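Long-range contacts in probable threonyl-tRNA synthetase 1 (Aeropyrum pernix, PDB 3A32), which catalyses the two-step attachment of threonine to its cognate tRNA, activating the amino acid with ATP, and probably cannot deacylate mischarged seryl-tRNA for want of an editing domain: residues His166-Gly171 with Val306-Arg311; Tyr114-Phe119 with Phe291-Val296. One frame throughout, in Å; residues are numbered along the deposited sequence.

Of the four segments the chain first reaches Y114-F119, on helix 112-126, and then strand 159-170, whose last residues begin H166-G171. It returns much later, through F291-V296, which leads into helix 293-301, and strand 306-316 with V306-R311. Interaction 2 closes the loop from 119 to 291 and interaction 1 the one from 171 to 306; because the segments alternate, the two closures cross. Interaction 1 joins neighbouring strands of the class II catalytic sheet, and interaction 2 packs helix 112-126 against the turn at F291-R292 and the start of helix 293-301. The contacts themselves touch: I308 CG1 meets L293 CD1 at 3.9 Å, and I168 CD1 packs on the F119 ring.

Interaction 1 (His166-Gly171 with Val306-Arg311); sequences HIIVPG and VYIIHR. With ZN (zinc ion), chain G.
I168 packs against V306 and I308 on one face of an antiparallel strand pair in the class II synthetase sheet, CG2 of I168 lying 3.8 Å from CG2 of V306. The side chains of I168 and I308 lie alongside each other and point the same way, meeting at their CG1 atoms (4.2 Å). On the other face, V169 CG1 stands 4.1 Å from I309 CD1 and I167 meets I309 at their CB atoms, while helix 174-191 covers I167, V169 and Y307. V169 holds CG1 between its backbone N and carbonyl carbon (chi1 46°), which turns that methyl to I309. Between the faces, I167 pairs with I309 and V169 with Y307, each through two N-H...O=C bonds; the one from V169 N to Y307 O is 2.9 Å long and nearly straight at 168°. At the polar end, the non-hydrogen-bonded pair H166 and H310 shares a zinc ion, bound by H166 NE2 at 2.0 Å and by H310 ND1 at 2.1 Å. C112 and a water complete the site. H115 is the second partner of H166 and D284 of H310, so each ring, held at both nitrogens, is probably restrained in rotation. The strand register sets two of the zinc's three protein ligands side by side, and probably part of the site's geometry.

Interaction 2 (Tyr114-Phe119 with Phe291-Val296); sequences YHILLF and FRLYDV
I116 lays its CG2 methyl over one face of the F291 ring, a CH-pi contact 4.1 Å from the centroid, where helix 112-126 of the class II catalytic domain meets the Schellman turn that ends helix 287-290. Its CD1 reaches the same ring at CD2, 3.8 Å away, and both branches thus rest on one aromatic. CG2 of I116 also touches L293 CD2 at 3.8 Å, so the one methyl meets both the phenylalanine and the leucine. One turn further along the helix, with CG anti to the backbone N (chi1 173°), the F119 ring is carried toward the second segment, where CE2 comes 4.2 Å from L293 CD2 as the two side chains slide past each other in opposite directions. L117 meets the F291 ring more loosely through CD2. Outside this apolar shell, R292 has positive phi (59°) as the C-prime residue of the Schellman motif and stands at the N-cap position of helix 293-301; this sharp turn lets F291 and L293 both face the other helix. V84 and S85 pack on F291, L120 on L293, and F134 meets the F119 ring edge-to-face. F29 of the second subunit makes a cation-pi contact with R292, and its V28 packs on V296. Within the contact, V296 CG1 approaches F119 CE2 to 4.2 Å.

Interaction 1 (His166-Gly171 with Val306-Arg311)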
loop_
_atom_site.group_PDB
_atom_site.type_symbol
_atom_site.label_atom_id
_atom_site.label_comp_id
_atom_site.label_asym_id
_atom_site.label_seq_id
_atom_site.Cartn_x
_atom_site.Cartn_y
_atom_site.Cartn_z
ATOM N N HIS A 166 -12.337 -12.005 -4.251
ATOM C CA HIS A 166 -13.034 -13.256 -4.319
ATOM C C HIS A 166 -14.273 -13.214 -3.439
ATOM O O HIS A 166 -14.260 -12.656 -2.330
ATOM C CB HIS A 166 -12.080 -14.427 -3.996
ATOM C CG HIS A 166 -11.005 -14.566 -5.023
ATOM N ND1 HIS A 166 -9.813 -13.886 -4.940
ATOM C CD2 HIS A 166 -11.003 -15.175 -6.228
ATOM C CE1 HIS A 166 -9.090 -14.121 -6.015
ATOM N NE2 HIS A 166 -9.785 -14.906 -6.812
ATOM N N ILE A 167 -15.357 -13.771 -3.970
ATOM C CA ILE A 167 -16.632 -13.735 -3.305
ATOM C C ILE A 167 -17.207 -15.137 -3.232
ATOM O O ILE A 167 -17.319 -15.840 -4.243
ATOM C CB ILE A 167 -17.616 -12.803 -4.048
ATOM C CG1 ILE A 167 -16.972 -11.455 -4.296
ATOM C CG2 ILE A 167 -18.986 -12.649 -3.273
ATOM C CD1 ILE A 167 -18.012 -10.392 -4.667
ATOM N N ILE A 168 -17.567 -15.547 -2.028
ATOM C CA ILE A 168 -18.290 -16.806 -1.814
ATOM C C ILE A 168 -19.714 -16.436 -1.393
ATOM O O ILE A 168 -19.925 -15.913 -0.295
ATOM C CB ILE A 168 -17.565 -17.657 -0.746
ATOM C CG1 ILE A 168 -16.148 -17.933 -1.245
ATOM C CG2 ILE A 168 -18.366 -18.932 -0.399
ATOM C CD1 ILE A 168 -15.237 -18.694 -0.314
ATOM N N VAL A 169 -20.672 -16.656 -2.293
ATOM C CA VAL A 169 -22.022 -16.093 -2.124
ATOM C C VAL A 169 -23.114 -17.177 -2.261
ATOM O O VAL A 169 -23.097 -17.913 -3.252
ATOM C CB VAL A 169 -22.323 -14.938 -3.135
ATOM C CG1 VAL A 169 -21.926 -15.282 -4.513
ATOM C CG2 VAL A 169 -23.750 -14.605 -3.098
ATOM N N PRO A 170 -24.033 -17.302 -1.258
ATOM C CA PRO A 170 -25.111 -18.304 -1.378
ATOM C C PRO A 170 -26.013 -17.970 -2.531
ATOM O O PRO A 170 -26.096 -16.803 -2.924
ATOM C CB PRO A 170 -25.901 -18.117 -0.075
ATOM C CG PRO A 170 -24.912 -17.554 0.886
ATOM C CD PRO A 170 -24.130 -16.577 0.025
ATOM N N GLY A 171 -26.713 -18.975 -3.042
ATOM C CA GLY A 171 -27.710 -18.798 -4.093
ATOM C C GLY A 171 -28.690 -17.649 -3.921
ATOM O O GLY A 171 -29.017 -16.959 -4.896
ATOM N N VAL A 306 -24.301 -22.480 -3.592
ATOM C CA VAL A 306 -23.326 -21.435 -3.319
ATOM C C VAL A 306 -22.438 -21.251 -4.561
ATOM O O VAL A 306 -22.200 -22.201 -5.306
ATOM C CB VAL A 306 -22.481 -21.746 -2.041
ATOM C CG1 VAL A 306 -21.589 -22.956 -2.239
ATOM C CG2 VAL A 306 -21.623 -20.531 -1.600
ATOM N N TYR A 307 -21.934 -20.029 -4.758
ATOM C CA TYR A 307 -21.058 -19.717 -5.896
ATOM C C TYR A 307 -19.754 -19.090 -5.450
ATOM O O TYR A 307 -19.720 -18.359 -4.458
ATOM C CB TYR A 307 -21.787 -18.789 -6.910
ATOM C CG TYR A 307 -23.040 -19.451 -7.461
ATOM C CD1 TYR A 307 -22.971 -20.325 -8.555
ATOM C CD2 TYR A 307 -24.282 -19.271 -6.829
ATOM C CE1 TYR A 307 -24.101 -20.969 -9.016
ATOM C CE2 TYR A 307 -25.416 -19.901 -7.285
ATOM C CZ TYR A 307 -25.313 -20.758 -8.381
ATOM O OH TYR A 307 -26.443 -21.392 -8.839
ATOM N N ILE A 308 -18.700 -19.382 -6.212
ATOM C CA ILE A 308 -17.373 -18.827 -6.030
ATOM C C ILE A 308 -17.069 -17.887 -7.214
ATOM O O ILE A 308 -17.198 -18.257 -8.405
ATOM C CB ILE A 308 -16.308 -19.936 -5.908
ATOM C CG1 ILE A 308 -16.260 -20.538 -4.508
ATOM C CG2 ILE A 308 -14.921 -19.353 -6.126
ATOM C CD1 ILE A 308 -17.509 -21.305 -3.991
ATOM N N ILE A 309 -16.697 -16.654 -6.885
ATOM C CA ILE A 309 -16.488 -15.667 -7.908
ATOM C C ILE A 309 -15.099 -15.028 -7.763
ATOM O O ILE A 309 -14.683 -14.678 -6.662
ATOM C CB ILE A 309 -17.627 -14.585 -7.886
ATOM C CG1 ILE A 309 -18.965 -15.208 -8.265
ATOM C CG2 ILE A 309 -17.280 -13.390 -8.804
ATOM C CD1 ILE A 309 -20.191 -14.331 -8.048
ATOM N N HIS A 310 -14.404 -14.924 -8.885
ATOM C CA HIS A 310 -13.242 -14.049 -9.064
ATOM C C HIS A 310 -13.783 -12.768 -9.690
ATOM O O HIS A 310 -14.595 -12.850 -10.607
ATOM C CB HIS A 310 -12.311 -14.603 -10.143
ATOM C CG HIS A 310 -11.893 -16.031 -9.961
ATOM N ND1 HIS A 310 -10.657 -16.379 -9.470
ATOM C CD2 HIS A 310 -12.516 -17.198 -10.276
ATOM C CE1 HIS A 310 -10.537 -17.695 -9.475
ATOM N NE2 HIS A 310 -11.649 -18.213 -9.972
ATOM N N ARG A 311 -13.338 -11.592 -9.241
ATOM C CA ARG A 311 -13.760 -10.349 -9.899
ATOM C C ARG A 311 -12.699 -9.271 -9.813
ATOM O O ARG A 311 -12.035 -9.161 -8.806
ATOM C CB ARG A 311 -15.099 -9.850 -9.332
ATOM C CG ARG A 311 -15.208 -9.678 -7.803
ATOM C CD ARG A 311 -15.135 -8.204 -7.347
ATOM N NE ARG A 311 -13.805 -7.576 -7.403
ATOM C CZ ARG A 311 -13.562 -6.305 -7.055
ATOM N NH1 ARG A 311 -14.551 -5.518 -6.607
ATOM N NH2 ARG A 311 -12.327 -5.816 -7.140
HETATM ZN ZN ZN G . -9.089 -15.341 -8.619
HETATM O O HOH W 1 -8.935 -13.485 -9.410
#

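Interaction 2 (Tyr114-Phe119 with Phe291-Val296)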
loop_
_atom_site.group_PDB
_atom_site.type_symbol
_atom_site.label_atom_id
_atom_site.label_comp_id
_atom_site.label_asym_id
_atom_site.label_seq_id
_atom_site.Cartn_x
_atom_site.Cartn_y
_atom_site.Cartn_z
ATOM N N TYR A 114 -4.644 -18.294 -2.108
ATOM C CA TYR A 114 -4.374 -17.635 -0.814
ATOM C C TYR A 114 -5.666 -17.102 -0.194
ATOM O O TYR A 114 -5.923 -17.346 0.970
ATOM C CB TYR A 114 -3.265 -16.574 -0.910
ATOM C CG TYR A 114 -1.820 -17.114 -0.689
ATOM C CD1 TYR A 114 -0.786 -16.808 -1.574
ATOM C CD2 TYR A 114 -1.493 -17.868 0.428
ATOM C CE1 TYR A 114 0.515 -17.261 -1.380
ATOM C CE2 TYR A 114 -0.176 -18.305 0.647
ATOM C CZ TYR A 114 0.808 -18.010 -0.253
ATOM O OH TYR A 114 2.097 -18.470 -0.038
ATOM N N HIS A 115 -6.508 -16.433 -0.988
ATOM C CA HIS A 115 -7.802 -15.873 -0.494
ATOM C C HIS A 115 -8.722 -16.965 0.005
ATOM O O HIS A 115 -9.430 -16.741 0.963
ATOM C CB HIS A 115 -8.507 -15.048 -1.583
ATOM C CG HIS A 115 -7.793 -13.763 -1.899
ATOM N ND1 HIS A 115 -8.330 -12.779 -2.700
ATOM C CD2 HIS A 115 -6.590 -13.294 -1.480
ATOM C CE1 HIS A 115 -7.496 -11.759 -2.751
ATOM N NE2 HIS A 115 -6.436 -12.046 -2.023
ATOM N N ILE A 116 -8.692 -18.142 -0.654
ATOM C CA ILE A 116 -9.437 -19.329 -0.187
ATOM C C ILE A 116 -8.890 -19.928 1.102
ATOM O O ILE A 116 -9.664 -20.321 1.944
ATOM C CB ILE A 116 -9.554 -20.431 -1.250
ATOM C CG1 ILE A 116 -10.342 -19.908 -2.436
ATOM C CG2 ILE A 116 -10.244 -21.717 -0.656
ATOM C CD1 ILE A 116 -9.995 -20.695 -3.662
ATOM N N LEU A 117 -7.571 -19.996 1.257
ATOM C CA LEU A 117 -7.007 -20.410 2.528
ATOM C C LEU A 117 -7.465 -19.490 3.682
ATOM O O LEU A 117 -7.724 -19.957 4.811
ATOM C CB LEU A 117 -5.464 -20.503 2.457
ATOM C CG LEU A 117 -4.767 -21.641 1.659
ATOM C CD1 LEU A 117 -3.244 -21.508 1.770
ATOM C CD2 LEU A 117 -5.181 -23.090 2.106
ATOM N N LEU A 118 -7.548 -18.185 3.419
ATOM C CA LEU A 118 -7.993 -17.217 4.431
ATOM C C LEU A 118 -9.452 -17.429 4.790
ATOM O O LEU A 118 -9.817 -17.314 5.924
ATOM C CB LEU A 118 -7.809 -15.745 3.955
ATOM C CG LEU A 118 -6.350 -15.234 3.804
ATOM C CD1 LEU A 118 -6.251 -13.755 3.440
ATOM C CD2 LEU A 118 -5.558 -15.518 5.068
ATOM N N PHE A 119 -10.296 -17.652 3.804
ATOM C CA PHE A 119 -11.641 -18.164 4.066
ATOM C C PHE A 119 -11.612 -19.449 4.941
ATOM O O PHE A 119 -12.270 -19.521 5.965
ATOM C CB PHE A 119 -12.377 -18.451 2.764
ATOM C CG PHE A 119 -13.724 -19.143 2.961
ATOM C CD1 PHE A 119 -14.824 -18.431 3.442
ATOM C CD2 PHE A 119 -13.891 -20.497 2.632
ATOM C CE1 PHE A 119 -16.093 -19.060 3.615
ATOM C CE2 PHE A 119 -15.148 -21.146 2.807
ATOM C CZ PHE A 119 -16.253 -20.408 3.304
ATOM N N PHE A 291 -10.778 -27.218 -3.401
ATOM C CA PHE A 291 -10.603 -26.828 -1.995
ATOM C C PHE A 291 -11.768 -27.258 -1.099
ATOM O O PHE A 291 -11.859 -26.805 0.033
ATOM C CB PHE A 291 -10.460 -25.310 -1.892
ATOM C CG PHE A 291 -9.106 -24.805 -2.312
ATOM C CD1 PHE A 291 -8.040 -24.804 -1.409
ATOM C CD2 PHE A 291 -8.889 -24.377 -3.621
ATOM C CE1 PHE A 291 -6.797 -24.333 -1.796
ATOM C CE2 PHE A 291 -7.649 -23.921 -4.019
ATOM C CZ PHE A 291 -6.604 -23.902 -3.116
ATOM N N ARG A 292 -12.672 -28.088 -1.631
ATOM C CA ARG A 292 -13.732 -28.703 -0.873
ATOM C C ARG A 292 -14.638 -27.669 -0.219
ATOM O O ARG A 292 -15.105 -27.858 0.915
ATOM C CB ARG A 292 -13.139 -29.725 0.111
ATOM C CG ARG A 292 -12.480 -30.897 -0.656
ATOM C CD ARG A 292 -11.341 -31.499 0.147
ATOM N NE ARG A 292 -10.523 -32.503 -0.565
ATOM C CZ ARG A 292 -9.651 -33.311 0.043
ATOM N NH1 ARG A 292 -9.500 -33.257 1.359
ATOM N NH2 ARG A 292 -8.932 -34.184 -0.651
ATOM N N LEU A 293 -14.937 -26.604 -0.968
ATOM C CA LEU A 293 -15.760 -25.502 -0.466
ATOM C C LEU A 293 -17.237 -25.819 -0.396
ATOM O O LEU A 293 -17.941 -25.304 0.482
ATOM C CB LEU A 293 -15.528 -24.224 -1.280
ATOM C CG LEU A 293 -14.046 -23.757 -1.359
ATOM C CD1 LEU A 293 -13.956 -22.415 -2.050
ATOM C CD2 LEU A 293 -13.393 -23.748 0.091
ATOM N N TYR A 294 -17.695 -26.633 -1.347
ATOM C CA TYR A 294 -19.073 -27.109 -1.398
ATOM C C TYR A 294 -19.383 -27.958 -0.124
ATOM O O TYR A 294 -20.410 -27.781 0.486
ATOM C CB TYR A 294 -19.318 -27.934 -2.663
ATOM C CG TYR A 294 -19.433 -27.183 -3.976
ATOM C CD1 TYR A 294 -20.008 -25.921 -4.038
ATOM C CD2 TYR A 294 -18.975 -27.754 -5.167
ATOM C CE1 TYR A 294 -20.122 -25.245 -5.221
ATOM C CE2 TYR A 294 -19.099 -27.091 -6.372
ATOM C CZ TYR A 294 -19.672 -25.833 -6.391
ATOM O OH TYR A 294 -19.849 -25.140 -7.574
ATOM N N ASP A 295 -18.453 -28.851 0.232
ATOM C CA ASP A 295 -18.481 -29.628 1.473
ATOM C C ASP A 295 -18.477 -28.737 2.704
ATOM O O ASP A 295 -19.399 -28.815 3.524
ATOM C CB ASP A 295 -17.329 -30.644 1.505
ATOM C CG ASP A 295 -17.531 -31.773 0.488
ATOM O OD1 ASP A 295 -18.701 -32.044 0.128
ATOM O OD2 ASP A 295 -16.531 -32.373 0.027
ATOM N N VAL A 296 -17.477 -27.860 2.794
ATOM C CA VAL A 296 -17.324 -26.948 3.916
ATOM C C VAL A 296 -18.546 -26.042 4.129
ATOM O O VAL A 296 -19.028 -25.886 5.250
ATOM C CB VAL A 296 -15.973 -26.141 3.793
ATOM C CG1 VAL A 296 -16.030 -24.878 4.612
ATOM C CG2 VAL A 296 -14.815 -27.017 4.221
#